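Local coordinates for protein dITP/XTP pyrophosphatase (Coxiella burnetii, PDB 3TQU) that probably hydrolyses non-canonical purine nucleoside triphosphates such as XTP, dITP and ITP to monophosphate and diphosphate, using a magnesium ion, at residues 73-78 with 119-124; 141-146 with 183-188; 153-158 with 175-180. All blocks are in the same frame, centred on the assembly; numbering follows the deposited sequence.

Contact 1 (73-78 with 119-124); sequences SGLTIA and ASFHCV
Thr76 and Ser120 form one of five successive antiparallel bridges joining strands 68-77 and 118-128, neighbours in the central mixed sheet of this HAM1-family fold. The short axes lie 4.7 Å apart at their closest approach. Gly74 with His122 and Thr76 with Ser120 are the hydrogen-bonded pairs, each closed by two backbone bonds; the straightest is Thr76 N to Ser120 O, at 172° about the hydrogen. Between and beyond them lie the non-hydrogen-bonded pairs Ser73-Cys123, Leu75-Phe121 and Ile77-Ala119. CA-H...O contacts supplement the regular bonds, among them Ala119 CA to Thr76 O at 3.2 Å.

Apolar packing occupies the face bearing Leu75, Ile77, Ala119 and Phe121. With CG of Leu75 anti to the backbone N (chi1 180°), the branched end is turned toward the Phe121 ring, and CD1 is the methyl over its middle, 4.1 Å from the centroid and only 9° off the normal, a clear CH-pi contact. Farther along, Ile77 CG1 meets Ala119 CB at 3.9 Å. Phe121 also stacks on His185, a predicted substrate-binding residue; Ser73, at the start of this same pairing, is another, which places the strands beside the probable nucleotide site.

Polar side chains meet on the opposite face. Pro134 and Ala135 of the second subunit pack against Thr76 and His122 respectively. Water 1 lies 3.0 Å from Thr76 OG1 and has a weak link to Ser120 OG. The His122 ring is held from two directions: ND1 bonds to His140, while NE2 is hydrogen-bonded to Thr76 OG1 at 3.2 Å, either atom being a possible donor, with the hydroxyl at the edge of the imidazole and in its plane.

Contact 2 (141-146 with 183-188); sequences GVWEGE and ISHRGQ
The turn between helices 177-183 and 185-199 packs on strand 137-147 of the central sheet. Trp143 supplies the main surface: Ser184 CA sits over one face of its indole, 3.8 Å from the centroid of the six-membered ring and 21° off the normal, a CH-pi contact. Ile183 O lies above the same face, and Ile183 CD1 reaches Trp143 CZ2 at 3.7 Å. The tryptophan CG is anti to the backbone N (chi1 -164°), carrying the ring up against the turn.

Gln188 ties the helix to the strand backbone. The two N-H groups of its NE2 are shared among three carbonyls, Val142 O (2.9 Å, 125° about the hydrogen), Ile183 O and Ser184 O, which fits the bent, weak geometry of all three bonds. OE1 accepts a hydrogen bond from water 2, which in turn accepts from Val142 N. Gly141 lets the helix come close, its CA lying 3.5 Å from His185 O. His185 N and ND1 are buried without a polar partner in the model.

Ser184 OG accepts from Gly187 N at 3.0 Å, a serine N-cap that starts the helix carrying His185 and Arg186, residues of the predicted substrate site.

Contact 3 (153-158 with 175-180); sequences GKNGFG and LDPQEK
Asn155 reaches from the loop between strands 137-147 and 163-165 to the start of helix 177-183. The side chain leaves the backbone toward that segment, with CB 3.7 Å from Leu175 O. CG, anti to the carbonyl carbon of its own residue (chi1 -60°), lies 4.2 Å from Pro177 CD. At the tip, ND2 has two polar partners. It donates to Leu175 O at 2.9 Å, with 157° about the hydrogen, but arrives 41° out of the carbonyl plane and so is not aligned with a lone pair. ND2 also donates to water 3, which donates a hydrogen bond to Asp176 OD1 at 2.7 Å. The side chains of Asn155 and Pro177 cross at about a right angle.

The extended Lys180 chain brings two predicted substrate-binding residues near each other, with NZ 3.8 Å from Phe157 CE2, obliquely to the ring. The ammonium group makes its salt bridge with Asp160, which also accepts from Phe157 N and thereby links loop and helix. Leu175 and Lys180 rest on Trp143 of strand 137-147, so the approach to helix 177-183 and its first turn pack on that strand, with the 153-158 loop bridging to them.

In the fold
From the N terminus, contact 1 closes first: strand 68-77 returns to 118-128 after an excursion that includes helix 98-112. The chain then turns into strand 137-147, opening contact 2, whose loop ends only at helix 185-199. Contact 3 is nested within that loop, joining the 153-158 segment to the start of helix 177-183. No two contacts cross along the sequence. Contacts 1 and 2 touch through adjacent strands, Phe121 N lying 2.8 Å from Trp143 O, whereas contacts 2 and 3 meet where Trp143 CH2 approaches Lys180 CG at 4.0 Å. Contacts 1 and 3, with centres about 17 Å apart, do not touch.

Contact 1 (73-78 with 119-124)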
# COMPACT_ATOMS: atom_id res chain seq x y z
N SER A 73 5.19 -11.54 -0.25
CA SER A 73 5.74 -11.62 -1.59
C SER A 73 5.11 -12.76 -2.38
O SER A 73 4.50 -13.67 -1.80
CB SER A 73 7.25 -11.83 -1.53
OG SER A 73 7.55 -13.05 -0.87
N GLY A 74 5.27 -12.73 -3.69
CA GLY A 74 4.73 -13.79 -4.51
C GLY A 74 5.01 -13.61 -5.99
O GLY A 74 5.56 -12.60 -6.42
N LEU A 75 4.62 -14.62 -6.75
CA LEU A 75 4.76 -14.62 -8.20
C LEU A 75 3.38 -14.41 -8.80
O LEU A 75 2.43 -15.07 -8.39
CB LEU A 75 5.33 -15.96 -8.65
CG LEU A 75 5.56 -16.18 -10.14
CD1 LEU A 75 6.54 -15.14 -10.68
CD2 LEU A 75 6.07 -17.59 -10.39
N THR A 76 3.27 -13.50 -9.76
CA THR A 76 2.01 -13.30 -10.47
C THR A 76 2.22 -13.57 -11.95
O THR A 76 3.16 -13.07 -12.55
CB THR A 76 1.47 -11.87 -10.29
OG1 THR A 76 2.38 -10.93 -10.87
CG2 THR A 76 1.28 -11.55 -8.81
N ILE A 77 1.34 -14.37 -12.53
CA ILE A 77 1.47 -14.75 -13.93
C ILE A 77 0.28 -14.26 -14.75
O ILE A 77 -0.87 -14.62 -14.49
CB ILE A 77 1.65 -16.27 -14.08
CG1 ILE A 77 2.90 -16.71 -13.32
CG2 ILE A 77 1.74 -16.65 -15.55
CD1 ILE A 77 3.12 -18.22 -13.30
N ALA A 78 0.58 -13.43 -15.75
CA ALA A 78 -0.45 -12.77 -16.55
C ALA A 78 -1.49 -13.74 -17.10
O ALA A 78 -2.69 -13.53 -16.96
CB ALA A 78 0.18 -11.96 -17.67
N ALA A 119 5.26 -12.56 -16.44
CA ALA A 119 5.11 -12.77 -15.01
C ALA A 119 5.88 -11.71 -14.24
O ALA A 119 6.74 -11.02 -14.80
CB ALA A 119 5.60 -14.16 -14.62
N SER A 120 5.57 -11.57 -12.96
CA SER A 120 6.25 -10.61 -12.11
C SER A 120 6.38 -11.15 -10.69
O SER A 120 5.47 -11.83 -10.20
CB SER A 120 5.50 -9.28 -12.08
OG SER A 120 5.29 -8.79 -13.39
N PHE A 121 7.51 -10.87 -10.06
CA PHE A 121 7.67 -11.08 -8.63
C PHE A 121 7.32 -9.79 -7.92
O PHE A 121 7.69 -8.71 -8.38
CB PHE A 121 9.12 -11.44 -8.29
CG PHE A 121 9.41 -12.91 -8.27
CD1 PHE A 121 8.72 -13.75 -7.42
CD2 PHE A 121 10.40 -13.44 -9.08
CE1 PHE A 121 8.99 -15.11 -7.39
CE2 PHE A 121 10.67 -14.80 -9.06
CZ PHE A 121 9.97 -15.63 -8.21
N HIS A 122 6.62 -9.89 -6.79
CA HIS A 122 6.25 -8.72 -6.01
C HIS A 122 6.73 -8.86 -4.58
O HIS A 122 6.65 -9.94 -3.99
CB HIS A 122 4.73 -8.53 -6.00
CG HIS A 122 4.15 -8.26 -7.34
ND1 HIS A 122 3.82 -6.98 -7.76
CD2 HIS A 122 3.83 -9.08 -8.37
CE1 HIS A 122 3.32 -7.04 -8.99
NE2 HIS A 122 3.32 -8.30 -9.38
N CYS A 123 7.24 -7.76 -4.02
CA CYS A 123 7.54 -7.70 -2.60
C CYS A 123 6.94 -6.43 -2.02
O CYS A 123 7.26 -5.32 -2.44
CB CYS A 123 9.05 -7.70 -2.36
SG CYS A 123 9.48 -7.47 -0.61
N VAL A 124 6.05 -6.60 -1.04
CA VAL A 124 5.43 -5.46 -0.39
C VAL A 124 5.83 -5.45 1.07
O VAL A 124 5.57 -6.41 1.80
CB VAL A 124 3.89 -5.50 -0.50
CG1 VAL A 124 3.27 -4.27 0.18
CG2 VAL A 124 3.46 -5.59 -1.96
O HOH W 1 2.15 -10.20 -13.75

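Contact 2 (141-146 with 183-188)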
# COMPACT_ATOMS: atom_id res chain seq x y z
N GLY A 141 8.00 -3.43 -4.32
CA GLY A 141 8.99 -3.78 -5.33
C GLY A 141 8.42 -4.73 -6.37
O GLY A 141 7.73 -5.70 -6.02
N VAL A 142 8.70 -4.45 -7.63
CA VAL A 142 8.20 -5.27 -8.73
C VAL A 142 9.33 -5.68 -9.67
O VAL A 142 10.11 -4.85 -10.12
CB VAL A 142 7.11 -4.54 -9.53
CG1 VAL A 142 6.65 -5.40 -10.71
CG2 VAL A 142 5.93 -4.19 -8.64
N TRP A 143 9.39 -6.98 -9.96
CA TRP A 143 10.41 -7.52 -10.84
C TRP A 143 9.73 -8.25 -12.00
O TRP A 143 9.12 -9.30 -11.80
CB TRP A 143 11.30 -8.48 -10.04
CG TRP A 143 12.60 -8.83 -10.70
CD1 TRP A 143 13.22 -8.16 -11.71
CD2 TRP A 143 13.45 -9.93 -10.37
NE1 TRP A 143 14.40 -8.78 -12.04
CE2 TRP A 143 14.56 -9.87 -11.23
CE3 TRP A 143 13.37 -10.97 -9.43
CZ2 TRP A 143 15.60 -10.81 -11.18
CZ3 TRP A 143 14.40 -11.90 -9.39
CH2 TRP A 143 15.50 -11.81 -10.26
N GLU A 144 9.83 -7.69 -13.20
CA GLU A 144 9.16 -8.26 -14.38
C GLU A 144 10.04 -9.26 -15.13
O GLU A 144 11.22 -9.02 -15.36
CB GLU A 144 8.73 -7.14 -15.33
CG GLU A 144 7.84 -6.08 -14.69
CD GLU A 144 7.45 -4.98 -15.66
OE1 GLU A 144 7.83 -5.07 -16.84
OE2 GLU A 144 6.77 -4.02 -15.23
N GLY A 145 9.44 -10.38 -15.54
CA GLY A 145 10.15 -11.37 -16.32
C GLY A 145 9.22 -12.28 -17.09
O GLY A 145 8.10 -11.89 -17.44
N GLU A 146 9.68 -13.50 -17.37
CA GLU A 146 8.89 -14.48 -18.11
C GLU A 146 9.07 -15.84 -17.48
O GLU A 146 10.11 -16.13 -16.89
CB GLU A 146 9.35 -14.54 -19.57
CG GLU A 146 9.27 -13.22 -20.31
CD GLU A 146 9.85 -13.31 -21.71
OE1 GLU A 146 10.33 -14.40 -22.09
OE2 GLU A 146 9.83 -12.29 -22.43
N ILE A 183 18.74 -6.66 -7.82
CA ILE A 183 17.76 -6.24 -8.82
C ILE A 183 16.37 -6.83 -8.60
O ILE A 183 15.42 -6.49 -9.32
CB ILE A 183 18.22 -6.61 -10.25
CG1 ILE A 183 18.20 -8.13 -10.44
CG2 ILE A 183 19.61 -6.03 -10.53
CD1 ILE A 183 18.43 -8.56 -11.88
N SER A 184 16.23 -7.72 -7.62
CA SER A 184 14.97 -8.43 -7.43
C SER A 184 13.87 -7.53 -6.89
O SER A 184 14.09 -6.35 -6.60
CB SER A 184 15.16 -9.61 -6.47
OG SER A 184 15.44 -9.14 -5.16
N HIS A 185 12.69 -8.11 -6.75
CA HIS A 185 11.55 -7.45 -6.15
C HIS A 185 11.86 -7.07 -4.71
O HIS A 185 11.46 -6.00 -4.24
CB HIS A 185 10.31 -8.35 -6.23
CG HIS A 185 10.54 -9.73 -5.71
ND1 HIS A 185 11.55 -10.55 -6.19
CD2 HIS A 185 9.89 -10.46 -4.77
CE1 HIS A 185 11.50 -11.71 -5.56
NE2 HIS A 185 10.50 -11.68 -4.70
N ARG A 186 12.56 -7.95 -4.00
CA ARG A 186 12.98 -7.66 -2.63
C ARG A 186 14.01 -6.54 -2.61
O ARG A 186 13.91 -5.62 -1.81
CB ARG A 186 13.53 -8.91 -1.95
CG ARG A 186 12.47 -9.91 -1.51
CD ARG A 186 13.08 -10.98 -0.61
NE ARG A 186 13.88 -10.40 0.46
CZ ARG A 186 13.38 -9.89 1.59
NH1 ARG A 186 12.07 -9.87 1.80
NH2 ARG A 186 14.20 -9.38 2.50
N GLY A 187 15.01 -6.64 -3.48
CA GLY A 187 16.03 -5.61 -3.57
C GLY A 187 15.43 -4.23 -3.78
O GLY A 187 15.84 -3.27 -3.14
N GLN A 188 14.45 -4.14 -4.67
CA GLN A 188 13.82 -2.86 -4.98
C GLN A 188 12.99 -2.34 -3.80
O GLN A 188 13.05 -1.16 -3.46
CB GLN A 188 12.96 -2.98 -6.24
CG GLN A 188 13.76 -3.23 -7.51
CD GLN A 188 12.90 -3.49 -8.73
OE1 GLN A 188 12.24 -2.58 -9.25
NE2 GLN A 188 12.90 -4.73 -9.20
O HOH W 2 9.85 -1.95 -8.10

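Contact 3 (153-158 with 175-180)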
# COMPACT_ATOMS: atom_id res chain seq x y z
N GLY A 153 19.10 -23.38 -13.47
CA GLY A 153 19.82 -22.61 -12.47
C GLY A 153 19.96 -23.32 -11.14
O GLY A 153 19.07 -24.05 -10.71
N LYS A 154 21.09 -23.08 -10.47
CA LYS A 154 21.44 -23.79 -9.24
C LYS A 154 21.20 -22.95 -7.98
O LYS A 154 21.23 -23.48 -6.87
CB LYS A 154 22.91 -24.21 -9.30
CG LYS A 154 23.88 -23.04 -9.25
CD LYS A 154 25.30 -23.46 -9.60
CE LYS A 154 26.24 -22.26 -9.53
NZ LYS A 154 27.58 -22.56 -10.11
N ASN A 155 20.98 -21.65 -8.16
CA ASN A 155 20.85 -20.75 -7.01
C ASN A 155 19.40 -20.42 -6.63
O ASN A 155 18.46 -20.81 -7.31
CB ASN A 155 21.63 -19.46 -7.26
CG ASN A 155 23.11 -19.71 -7.46
OD1 ASN A 155 23.70 -20.56 -6.80
ND2 ASN A 155 23.71 -18.97 -8.38
N GLY A 156 19.25 -19.69 -5.53
CA GLY A 156 17.95 -19.20 -5.12
C GLY A 156 17.05 -20.27 -4.55
O GLY A 156 17.51 -21.28 -4.03
N PHE A 157 15.74 -20.04 -4.65
CA PHE A 157 14.74 -20.94 -4.09
C PHE A 157 13.41 -20.72 -4.78
O PHE A 157 13.27 -19.81 -5.60
CB PHE A 157 14.58 -20.69 -2.59
CG PHE A 157 14.06 -19.31 -2.26
CD1 PHE A 157 12.70 -19.08 -2.14
CD2 PHE A 157 14.94 -18.25 -2.09
CE1 PHE A 157 12.22 -17.81 -1.85
CE2 PHE A 157 14.47 -16.98 -1.80
CZ PHE A 157 13.11 -16.76 -1.68
N GLY A 158 12.42 -21.54 -4.43
CA GLY A 158 11.08 -21.36 -4.96
C GLY A 158 11.03 -21.38 -6.47
O GLY A 158 11.59 -22.27 -7.11
N LEU A 175 21.32 -16.53 -11.86
CA LEU A 175 22.05 -15.36 -11.40
C LEU A 175 22.87 -15.67 -10.16
O LEU A 175 22.48 -16.50 -9.33
CB LEU A 175 21.08 -14.21 -11.10
CG LEU A 175 20.25 -13.66 -12.26
CD1 LEU A 175 19.28 -12.59 -11.76
CD2 LEU A 175 21.15 -13.10 -13.35
N ASP A 176 24.02 -15.01 -10.02
CA ASP A 176 24.73 -15.02 -8.75
C ASP A 176 23.83 -14.40 -7.69
O ASP A 176 23.10 -13.45 -7.98
CB ASP A 176 26.04 -14.23 -8.85
CG ASP A 176 27.11 -14.96 -9.64
OD1 ASP A 176 27.05 -16.20 -9.71
OD2 ASP A 176 28.02 -14.29 -10.17
N PRO A 177 23.86 -14.94 -6.47
CA PRO A 177 23.02 -14.46 -5.37
C PRO A 177 23.06 -12.94 -5.21
O PRO A 177 22.01 -12.31 -5.10
CB PRO A 177 23.63 -15.14 -4.15
CG PRO A 177 24.17 -16.41 -4.69
CD PRO A 177 24.68 -16.09 -6.06
N GLN A 178 24.25 -12.36 -5.21
CA GLN A 178 24.39 -10.91 -5.02
C GLN A 178 23.68 -10.13 -6.11
O GLN A 178 23.06 -9.10 -5.85
CB GLN A 178 25.87 -10.51 -4.96
CG GLN A 178 26.62 -11.05 -3.76
CD GLN A 178 28.05 -10.56 -3.71
OE1 GLN A 178 28.40 -9.55 -4.33
NE2 GLN A 178 28.89 -11.27 -2.97
N GLU A 179 23.79 -10.61 -7.35
CA GLU A 179 23.17 -9.92 -8.47
C GLU A 179 21.65 -10.01 -8.40
O GLU A 179 20.96 -9.04 -8.69
CB GLU A 179 23.67 -10.45 -9.81
CG GLU A 179 23.02 -9.80 -11.02
CD GLU A 179 23.32 -8.31 -11.13
OE1 GLU A 179 24.11 -7.79 -10.31
OE2 GLU A 179 22.78 -7.66 -12.05
N LYS A 180 21.14 -11.17 -8.01
CA LYS A 180 19.70 -11.35 -7.84
C LYS A 180 19.18 -10.42 -6.75
O LYS A 180 18.16 -9.75 -6.93
CB LYS A 180 19.35 -12.79 -7.49
CG LYS A 180 17.86 -13.00 -7.26
CD LYS A 180 17.57 -14.17 -6.33
CE LYS A 180 16.10 -14.20 -5.96
NZ LYS A 180 15.77 -15.25 -4.96
O HOH W 3 26.28 -18.80 -9.61